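Local coordinates for protein helicase of the snf2/rad54 family (Sulfolobus solfataricus, PDB 1Z5Z) that probably couples ATP hydrolysis to movement along double-stranded DNA, as a SWI2/SNF2-family ATPase represented here by its C-terminal domain, at residues Glu50-Asn55 and Lys65-Ser70; His81-Lys86 and Val92-Lys97; Ile127-Ile132 and Val140-Gly145. All blocks are in the same frame, centred on the assembly; numbering follows the deposited sequence.

Contact 1: Glu50-Asn55 and Lys65-Ser70; sequences ENLFNN and KGMILS
Asn55, which meets Met67 across the contact, holds the backbone oxygen of Asn51 with two weak bonds, one from its own backbone N and one from its side-chain amide. The amide ND2 of Asn55 lies 3.3 Å from Asn51 O, with an N-H...O angle of only 121°. A third weak bond to Asn51 O comes from Asn54 N, which also makes the regular helical bond to Glu50 O. This last turn belongs to an antiparallel helical hairpin: helix 39-55 returns through a short loop as helix 61-78, and the two short axes run 10.4 Å apart at 169°. The hairpin is consistent with the helical subdomain that SWI2/SNF2 enzymes add to their second RecA-like domain.

Leu52 and Ile68 face each other in the backbone, their CA atoms 7.2 Å apart, and the packing gathers around Met67. Leu52 brings one branch, CD1, against Met67 CG at 3.4 Å, tighter than usual for two carbons, and the same methyl lies 3.8 Å from Met67 O. Leu52 also touches Leu260 and Ile264 of helix 257-264, while Ile68 packs on Thr253.

The Met67 chain runs nearly straight toward helix 39-55 as far as its sulfur, which comes to 3.8 Å from the carbonyl carbon of Asn55, whose oxygen is hydrogen-bonded to Ser58 OG. There the chain bends (chi3 -90°), and the terminal methyl CE settles beside the root of the Asn55 side chain, 3.8 Å from Asn55 CB.

Contact 2: His81-Lys86 and Val92-Lys97; sequences HPALLK and VRRSGK
His81 carries its ring on a CG turned anti to the backbone N (chi1 -161°), and Arg94 bends at its third torsion (chi3 64°); together these set the Arg94 guanidinium across the imidazole, the two planes 78° apart. Arg94 CB lies 3.8 Å from His81 CE1, and on the other part of the ring Ser95 CB sits 3.7 Å from His81 CD2. The imidazole is fixed at both nitrogens: ND1 accepts an almost straight, in-plane bond of 2.9 Å from Ala83 N, capping the start of helix 83-86, while NE2 bonds to Ser91 O. With an alanine here, Ala83 N and Ser91 O would probably lose their side-chain partner, and Arg94 CB and Ser95 CB the ring they touch.

The two segments flank a loop that leads, through a type I turn from Val92 to Ser95, into helix 96-110, where Ser95 is the N-cap: its OG bonds to Met98 N as well as to Asp80 O. Pro82 crosses the arginine obliquely, its CG 3.6 Å from Arg94 CB and its CD 3.3 Å from Arg94 O. Ala83 N and His81 CE1 both lie over one face of the guanidinium. Its NH2 bonds to Gly87 O and Glu89 O, whereas NH1 forms a salt bridge with Glu40. Lys86 NZ shares that carboxylate, which probably offsets the nearness of the two like charges, Lys86 NZ lying 4.4 Å from Arg94 NH1.

Contact 3: Ile127-Ile132 and Val140-Gly145; sequences IIRNII and VPFLYG
The aliphatic part of Arg129 passes obliquely over Val140, its CG 3.4 Å from Val140 CG1 and 3.2 Å from Val140 O. The chain then folds instead of extending, bent at the second and third torsions (chi2 -97°, chi3 -81°), which keeps CD close to the same carbonyl oxygen, at 3.2 Å from Val140 O. That oxygen stands at the edge of the guanidinium, near its plane, but the nearer of the contacts to it are made by methylene carbons. Farther along the strand, Arg129 NE approaches Phe142 CB at 4.0 Å, and the guanidinium is turned 79° from the plane of the Phe142 ring. Tyr144 CD1 covers one face of that ring, displaced toward its rim.

Helix 122-136 is the connecting helix of a beta-alpha-beta crossover in the RecA-like parallel sheet. It follows strand 115-119 and leads to strand 142-143 at the sheet edge; strand 167-171 lies between these two, bonded to the edge strand through Val169 and Ser171. Ile131 of this helix packs on Met98 and Met102 of the neighbouring helix 96-110.

One turn on from Arg129, Ile132 presses its CG2 branch against Val140 CG2 at 3.4 Å, a tight carbon contact between side chains crossing at about a right angle. Val140 thereby divides its methyls between the two helix residues, CG1 to the arginine and CG2 to the isoleucine. Its backbone N is hydrogen-bonded to Glu133 OE1, and Ile132 itself also touches Ile105.

How the contacts relate
The three contacts follow one another along the chain, each closing before the next opens. Contact 1 lies apart, its centre about 22 Å from that of contact 2 and about 31 Å from that of contact 3, on the opposite side of the chain's centre from the latter. Helices 61-78 and 83-86 follow each other in the chain, and the nearest atoms of contacts 1 and 2 are about 8 Å apart, without touching. Contacts 2 and 3, with centres about 15 Å apart, share a packing surface: Val92 CG2 meets Ile131 CG2 at 4.0 Å, and Leu84 CD2 reaches Ile127 CD1 at 4.0 Å. Contact 2 thus lies nearer to both the others than they are to each other.

Contact 1: Glu50-Asn55 and Lys65-Ser70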
loop_
_atom_site.group_PDB
_atom_site.type_symbol
_atom_site.label_atom_id
_atom_site.label_comp_id
_atom_site.label_asym_id
_atom_site.label_seq_id
_atom_site.Cartn_x
_atom_site.Cartn_y
_atom_site.Cartn_z
ATOM N N GLU A 50 -11.543 -16.808 3.495
ATOM C CA GLU A 50 -12.242 -18.071 3.723
ATOM C C GLU A 50 -11.271 -19.233 3.519
ATOM O O GLU A 50 -11.263 -20.190 4.296
ATOM C CB GLU A 50 -13.480 -18.172 2.817
ATOM C CG GLU A 50 -14.614 -17.350 3.412
ATOM C CD GLU A 50 -15.931 -17.477 2.682
ATOM O OE1 GLU A 50 -16.058 -16.899 1.578
ATOM O OE2 GLU A 50 -16.847 -18.152 3.221
ATOM N N ASN A 51 -10.422 -19.133 2.506
ATOM C CA ASN A 51 -9.431 -20.175 2.301
ATOM C C ASN A 51 -8.519 -20.271 3.547
ATOM O O ASN A 51 -8.292 -21.358 4.070
ATOM C CB ASN A 51 -8.630 -19.907 1.020
ATOM C CG ASN A 51 -9.458 -20.180 -0.259
ATOM O OD1 ASN A 51 -10.423 -20.958 -0.236
ATOM N ND2 ASN A 51 -9.073 -19.555 -1.373
ATOM N N LEU A 52 -8.034 -19.150 4.075
ATOM C CA LEU A 52 -7.187 -19.258 5.252
ATOM C C LEU A 52 -7.893 -19.975 6.405
ATOM O O LEU A 52 -7.329 -20.899 6.987
ATOM C CB LEU A 52 -6.709 -17.891 5.745
ATOM C CG LEU A 52 -5.817 -18.031 6.983
ATOM C CD1 LEU A 52 -4.594 -18.867 6.578
ATOM C CD2 LEU A 52 -5.380 -16.681 7.529
ATOM N N PHE A 53 -9.114 -19.554 6.754
ATOM C CA PHE A 53 -9.805 -20.200 7.857
ATOM C C PHE A 53 -10.268 -21.615 7.601
ATOM O O PHE A 53 -10.553 -22.334 8.560
ATOM C CB PHE A 53 -10.946 -19.322 8.396
ATOM C CG PHE A 53 -10.439 -18.081 9.081
ATOM C CD1 PHE A 53 -10.503 -16.843 8.447
ATOM C CD2 PHE A 53 -9.792 -18.170 10.301
ATOM C CE1 PHE A 53 -9.928 -15.734 9.015
ATOM C CE2 PHE A 53 -9.212 -17.053 10.874
ATOM C CZ PHE A 53 -9.277 -15.850 10.237
ATOM N N ASN A 54 -10.337 -22.027 6.338
ATOM C CA ASN A 54 -10.733 -23.395 6.008
ATOM C C ASN A 54 -9.585 -24.376 6.335
ATOM O O ASN A 54 -9.843 -25.520 6.663
ATOM C CB ASN A 54 -11.021 -23.510 4.506
ATOM C CG ASN A 54 -12.437 -23.132 4.108
ATOM O OD1 ASN A 54 -12.812 -23.303 2.939
ATOM N ND2 ASN A 54 -13.215 -22.628 5.031
ATOM N N ASN A 55 -8.330 -23.921 6.251
ATOM C CA ASN A 55 -7.176 -24.800 6.468
ATOM C C ASN A 55 -6.253 -24.507 7.645
ATOM O O ASN A 55 -5.396 -25.330 7.970
ATOM C CB ASN A 55 -6.328 -24.842 5.197
ATOM C CG ASN A 55 -7.128 -25.245 3.987
ATOM O OD1 ASN A 55 -7.618 -26.364 3.903
ATOM N ND2 ASN A 55 -7.276 -24.331 3.043
ATOM N N LYS A 65 2.433 -20.302 10.958
ATOM C CA LYS A 65 3.017 -18.983 10.732
ATOM C C LYS A 65 3.085 -18.686 9.234
ATOM O O LYS A 65 2.637 -17.621 8.762
ATOM C CB LYS A 65 4.421 -18.928 11.309
ATOM C CG LYS A 65 4.556 -18.111 12.563
ATOM C CD LYS A 65 5.621 -17.037 12.325
ATOM C CE LYS A 65 6.051 -16.329 13.614
ATOM N NZ LYS A 65 7.019 -15.240 13.299
ATOM N N GLY A 66 3.647 -19.636 8.493
ATOM C CA GLY A 66 3.775 -19.479 7.059
ATOM C C GLY A 66 2.446 -19.419 6.312
ATOM O O GLY A 66 2.352 -18.814 5.237
ATOM N N MET A 67 1.410 -20.052 6.849
ATOM C CA MET A 67 0.123 -20.026 6.175
ATOM C C MET A 67 -0.480 -18.643 6.337
ATOM O O MET A 67 -1.021 -18.077 5.398
ATOM C CB MET A 67 -0.828 -21.090 6.745
ATOM C CG MET A 67 -2.160 -21.151 6.026
ATOM S SD MET A 67 -3.186 -22.503 6.624
ATOM C CE MET A 67 -2.652 -23.832 5.511
ATOM N N ILE A 68 -0.374 -18.103 7.536
ATOM C CA ILE A 68 -0.884 -16.773 7.796
ATOM C C ILE A 68 -0.103 -15.791 6.912
ATOM O O ILE A 68 -0.698 -14.945 6.245
ATOM C CB ILE A 68 -0.703 -16.408 9.264
ATOM C CG1 ILE A 68 -1.596 -17.315 10.121
ATOM C CG2 ILE A 68 -1.015 -14.930 9.481
ATOM C CD1 ILE A 68 -1.407 -17.105 11.625
ATOM N N LEU A 69 1.225 -15.920 6.888
ATOM C CA LEU A 69 2.058 -15.028 6.069
ATOM C C LEU A 69 1.634 -14.966 4.616
ATOM O O LEU A 69 1.522 -13.882 4.037
ATOM C CB LEU A 69 3.545 -15.410 6.179
ATOM C CG LEU A 69 4.134 -14.805 7.458
ATOM C CD1 LEU A 69 5.658 -15.027 7.545
ATOM C CD2 LEU A 69 3.848 -13.314 7.465
ATOM N N SER A 70 1.392 -16.116 4.013
ATOM C CA SER A 70 0.942 -16.137 2.629
ATOM C C SER A 70 -0.412 -15.446 2.473
ATOM O O SER A 70 -0.627 -14.704 1.507
ATOM C CB SER A 70 0.818 -17.568 2.124
ATOM O OG SER A 70 2.107 -18.137 2.040
#

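Contact 2: His81-Lys86 and Val92-Lys97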
loop_
_atom_site.group_PDB
_atom_site.type_symbol
_atom_site.label_atom_id
_atom_site.label_comp_id
_atom_site.label_asym_id
_atom_site.label_seq_id
_atom_site.Cartn_x
_atom_site.Cartn_y
_atom_site.Cartn_z
ATOM N N HIS A 81 -4.430 -3.810 -5.972
ATOM C CA HIS A 81 -4.917 -3.959 -7.338
ATOM C C HIS A 81 -5.054 -5.424 -7.724
ATOM O O HIS A 81 -4.082 -6.197 -7.672
ATOM C CB HIS A 81 -3.972 -3.274 -8.312
ATOM C CG HIS A 81 -4.588 -2.992 -9.648
ATOM N ND1 HIS A 81 -5.105 -3.981 -10.462
ATOM C CD2 HIS A 81 -4.808 -1.818 -10.291
ATOM C CE1 HIS A 81 -5.621 -3.429 -11.545
ATOM N NE2 HIS A 81 -5.451 -2.116 -11.466
ATOM N N PRO A 82 -6.258 -5.830 -8.148
ATOM C CA PRO A 82 -6.456 -7.225 -8.524
ATOM C C PRO A 82 -5.465 -7.773 -9.558
ATOM O O PRO A 82 -5.190 -8.968 -9.566
ATOM C CB PRO A 82 -7.905 -7.248 -9.014
ATOM C CG PRO A 82 -8.182 -5.847 -9.418
ATOM C CD PRO A 82 -7.496 -5.055 -8.336
ATOM N N ALA A 83 -4.904 -6.922 -10.404
ATOM C CA ALA A 83 -3.957 -7.425 -11.427
ATOM C C ALA A 83 -2.641 -8.010 -10.868
ATOM O O ALA A 83 -1.930 -8.761 -11.567
ATOM C CB ALA A 83 -3.636 -6.327 -12.415
ATOM N N LEU A 84 -2.290 -7.664 -9.627
ATOM C CA LEU A 84 -1.043 -8.202 -9.044
ATOM C C LEU A 84 -1.147 -9.740 -8.883
ATOM O O LEU A 84 -0.141 -10.429 -8.828
ATOM C CB LEU A 84 -0.781 -7.573 -7.663
ATOM C CG LEU A 84 -0.523 -6.065 -7.625
ATOM C CD1 LEU A 84 -0.671 -5.536 -6.211
ATOM C CD2 LEU A 84 0.887 -5.781 -8.168
ATOM N N LEU A 85 -2.381 -10.243 -8.782
ATOM C CA LEU A 85 -2.676 -11.659 -8.599
ATOM C C LEU A 85 -3.406 -12.322 -9.771
ATOM O O LEU A 85 -3.285 -13.523 -9.974
ATOM C CB LEU A 85 -3.546 -11.857 -7.354
ATOM C CG LEU A 85 -2.870 -11.794 -5.996
ATOM C CD1 LEU A 85 -3.831 -12.304 -4.957
ATOM C CD2 LEU A 85 -1.607 -12.667 -6.006
ATOM N N LYS A 86 -4.196 -11.559 -10.515
ATOM C CA LYS A 86 -4.950 -12.140 -11.629
ATOM C C LYS A 86 -4.526 -11.601 -12.967
ATOM O O LYS A 86 -5.072 -11.974 -13.996
ATOM C CB LYS A 86 -6.447 -11.872 -11.472
ATOM C CG LYS A 86 -7.126 -12.636 -10.379
ATOM C CD LYS A 86 -8.468 -11.993 -10.049
ATOM C CE LYS A 86 -9.354 -11.859 -11.270
ATOM N NZ LYS A 86 -10.703 -11.352 -10.891
ATOM N N VAL A 92 -7.546 1.868 -13.755
ATOM C CA VAL A 92 -7.882 2.598 -12.539
ATOM C C VAL A 92 -9.098 1.926 -11.941
ATOM O O VAL A 92 -9.183 1.634 -10.750
ATOM C CB VAL A 92 -8.278 4.065 -12.850
ATOM C CG1 VAL A 92 -8.805 4.747 -11.569
ATOM C CG2 VAL A 92 -7.091 4.808 -13.424
ATOM N N ARG A 93 -10.049 1.685 -12.833
ATOM C CA ARG A 93 -11.354 1.074 -12.539
ATOM C C ARG A 93 -11.375 -0.157 -11.644
ATOM O O ARG A 93 -12.312 -0.349 -10.864
ATOM C CB ARG A 93 -12.080 0.715 -13.864
ATOM C CG ARG A 93 -13.340 -0.164 -13.739
ATOM C CD ARG A 93 -13.992 -0.429 -15.054
ATOM N NE ARG A 93 -13.093 -0.324 -16.219
ATOM C CZ ARG A 93 -13.325 -0.901 -17.392
ATOM N NH1 ARG A 93 -12.466 -0.760 -18.348
ATOM N NH2 ARG A 93 -14.295 -1.773 -17.543
ATOM N N ARG A 94 -10.356 -0.997 -11.742
ATOM C CA ARG A 94 -10.315 -2.212 -10.935
ATOM C C ARG A 94 -9.836 -2.004 -9.489
ATOM O O ARG A 94 -9.922 -2.914 -8.655
ATOM C CB ARG A 94 -9.438 -3.236 -11.637
ATOM C CG ARG A 94 -9.952 -3.572 -13.050
ATOM C CD ARG A 94 -9.055 -4.616 -13.699
ATOM N NE ARG A 94 -9.100 -5.874 -12.970
ATOM C CZ ARG A 94 -8.277 -6.890 -13.205
ATOM N NH1 ARG A 94 -8.386 -8.013 -12.507
ATOM N NH2 ARG A 94 -7.339 -6.766 -14.129
ATOM N N SER A 95 -9.383 -0.799 -9.177
ATOM C CA SER A 95 -8.871 -0.543 -7.835
ATOM C C SER A 95 -9.458 0.670 -7.064
ATOM O O SER A 95 -9.290 1.802 -7.461
ATOM C CB SER A 95 -7.312 -0.445 -7.920
ATOM O OG SER A 95 -6.770 0.210 -6.766
ATOM N N GLY A 96 -10.127 0.413 -5.946
ATOM C CA GLY A 96 -10.641 1.514 -5.134
ATOM C C GLY A 96 -9.557 2.553 -4.860
ATOM O O GLY A 96 -9.833 3.752 -4.952
ATOM N N LYS A 97 -8.329 2.095 -4.541
ATOM C CA LYS A 97 -7.180 2.974 -4.267
ATOM C C LYS A 97 -6.718 3.773 -5.476
ATOM O O LYS A 97 -6.429 4.963 -5.369
ATOM C CB LYS A 97 -5.966 2.158 -3.735
ATOM C CG LYS A 97 -6.094 1.705 -2.281
ATOM C CD LYS A 97 -4.736 1.209 -1.742
ATOM C CE LYS A 97 -4.875 0.633 -0.359
ATOM N NZ LYS A 97 -3.618 -0.011 0.069
#

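Contact 3: Ile127-Ile132 and Val140-Gly145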
loop_
_atom_site.group_PDB
_atom_site.type_symbol
_atom_site.label_atom_id
_atom_site.label_comp_id
_atom_site.label_asym_id
_atom_site.label_seq_id
_atom_site.Cartn_x
_atom_site.Cartn_y
_atom_site.Cartn_z
ATOM N N ILE A 127 2.566 -0.597 -12.055
ATOM C CA ILE A 127 1.187 -0.349 -12.463
ATOM C C ILE A 127 0.859 1.152 -12.291
ATOM O O ILE A 127 0.338 1.812 -13.199
ATOM C CB ILE A 127 0.205 -1.224 -11.630
ATOM C CG1 ILE A 127 0.229 -2.669 -12.160
ATOM C CG2 ILE A 127 -1.210 -0.630 -11.671
ATOM C CD1 ILE A 127 -0.468 -3.668 -11.254
ATOM N N ILE A 128 1.193 1.695 -11.131
ATOM C CA ILE A 128 0.942 3.100 -10.862
ATOM C C ILE A 128 1.628 3.976 -11.896
ATOM O O ILE A 128 1.010 4.887 -12.476
ATOM C CB ILE A 128 1.473 3.475 -9.496
ATOM C CG1 ILE A 128 0.606 2.804 -8.428
ATOM C CG2 ILE A 128 1.429 4.970 -9.311
ATOM C CD1 ILE A 128 1.218 2.888 -7.030
ATOM N N ARG A 129 2.899 3.675 -12.129
ATOM C CA ARG A 129 3.727 4.414 -13.069
ATOM C C ARG A 129 3.095 4.335 -14.496
ATOM O O ARG A 129 2.976 5.351 -15.197
ATOM C CB ARG A 129 5.134 3.807 -13.034
ATOM C CG ARG A 129 6.246 4.718 -13.498
ATOM C CD ARG A 129 6.629 4.487 -14.934
ATOM N NE ARG A 129 7.527 3.338 -15.080
ATOM C CZ ARG A 129 7.089 2.143 -15.430
ATOM N NH1 ARG A 129 5.806 1.997 -15.658
ATOM N NH2 ARG A 129 7.907 1.107 -15.530
ATOM N N ASN A 130 2.671 3.142 -14.904
ATOM C CA ASN A 130 2.055 2.945 -16.239
ATOM C C ASN A 130 0.770 3.740 -16.371
ATOM O O ASN A 130 0.556 4.441 -17.338
ATOM C CB ASN A 130 1.745 1.460 -16.467
ATOM C CG ASN A 130 3.016 0.596 -16.509
ATOM O OD1 ASN A 130 4.084 1.109 -16.741
ATOM N ND2 ASN A 130 2.883 -0.711 -16.299
ATOM N N ILE A 131 -0.108 3.606 -15.396
ATOM C CA ILE A 131 -1.356 4.329 -15.434
ATOM C C ILE A 131 -1.149 5.842 -15.542
ATOM O O ILE A 131 -1.787 6.501 -16.385
ATOM C CB ILE A 131 -2.176 4.021 -14.183
ATOM C CG1 ILE A 131 -2.747 2.616 -14.303
ATOM C CG2 ILE A 131 -3.184 5.115 -13.954
ATOM C CD1 ILE A 131 -3.403 2.078 -13.057
ATOM N N ILE A 132 -0.285 6.395 -14.684
ATOM C CA ILE A 132 -0.061 7.816 -14.716
ATOM C C ILE A 132 0.546 8.256 -16.047
ATOM O O ILE A 132 0.062 9.197 -16.661
ATOM C CB ILE A 132 0.821 8.288 -13.535
ATOM C CG1 ILE A 132 0.077 8.043 -12.215
ATOM C CG2 ILE A 132 1.120 9.790 -13.658
ATOM C CD1 ILE A 132 0.903 8.365 -10.996
ATOM N N VAL A 140 7.099 9.647 -15.645
ATOM C CA VAL A 140 6.973 9.240 -14.242
ATOM C C VAL A 140 8.175 8.380 -13.831
ATOM O O VAL A 140 8.178 7.166 -14.020
ATOM C CB VAL A 140 5.646 8.452 -14.020
ATOM C CG1 VAL A 140 5.546 7.914 -12.549
ATOM C CG2 VAL A 140 4.448 9.367 -14.375
ATOM N N PRO A 141 9.223 9.013 -13.294
ATOM C CA PRO A 141 10.397 8.252 -12.874
ATOM C C PRO A 141 10.014 7.260 -11.781
ATOM O O PRO A 141 9.191 7.567 -10.896
ATOM C CB PRO A 141 11.379 9.331 -12.420
ATOM C CG PRO A 141 10.530 10.597 -12.331
ATOM C CD PRO A 141 9.473 10.467 -13.296
ATOM N N PHE A 142 10.601 6.073 -11.859
ATOM C CA PHE A 142 10.289 4.975 -10.945
ATOM C C PHE A 142 11.497 4.481 -10.127
ATOM O O PHE A 142 12.409 3.884 -10.700
ATOM C CB PHE A 142 9.736 3.803 -11.784
ATOM C CG PHE A 142 9.383 2.583 -10.990
ATOM C CD1 PHE A 142 9.472 1.317 -11.564
ATOM C CD2 PHE A 142 8.947 2.691 -9.680
ATOM C CE1 PHE A 142 9.129 0.162 -10.832
ATOM C CE2 PHE A 142 8.600 1.553 -8.935
ATOM C CZ PHE A 142 8.688 0.283 -9.508
ATOM N N LEU A 143 11.518 4.722 -8.814
ATOM C CA LEU A 143 12.624 4.206 -7.971
ATOM C C LEU A 143 12.326 2.839 -7.334
ATOM O O LEU A 143 11.283 2.651 -6.716
ATOM C CB LEU A 143 12.959 5.173 -6.825
ATOM C CG LEU A 143 13.874 6.383 -7.061
ATOM C CD1 LEU A 143 14.123 7.110 -5.743
ATOM C CD2 LEU A 143 15.217 5.933 -7.626
ATOM N N TYR A 144 13.234 1.874 -7.504
ATOM C CA TYR A 144 13.099 0.558 -6.871
ATOM C C TYR A 144 14.519 0.075 -6.519
ATOM O O TYR A 144 15.521 0.594 -7.040
ATOM C CB TYR A 144 12.353 -0.461 -7.757
ATOM C CG TYR A 144 12.906 -0.647 -9.159
ATOM C CD1 TYR A 144 12.579 0.241 -10.183
ATOM C CD2 TYR A 144 13.762 -1.721 -9.462
ATOM C CE1 TYR A 144 13.082 0.072 -11.473
ATOM C CE2 TYR A 144 14.277 -1.899 -10.758
ATOM C CZ TYR A 144 13.931 -0.998 -11.762
ATOM O OH TYR A 144 14.420 -1.159 -13.057
ATOM N N GLY A 145 14.581 -0.881 -5.605
ATOM C CA GLY A 145 15.841 -1.416 -5.109
ATOM C C GLY A 145 16.889 -1.904 -6.102
ATOM O O GLY A 145 18.075 -1.661 -5.885
#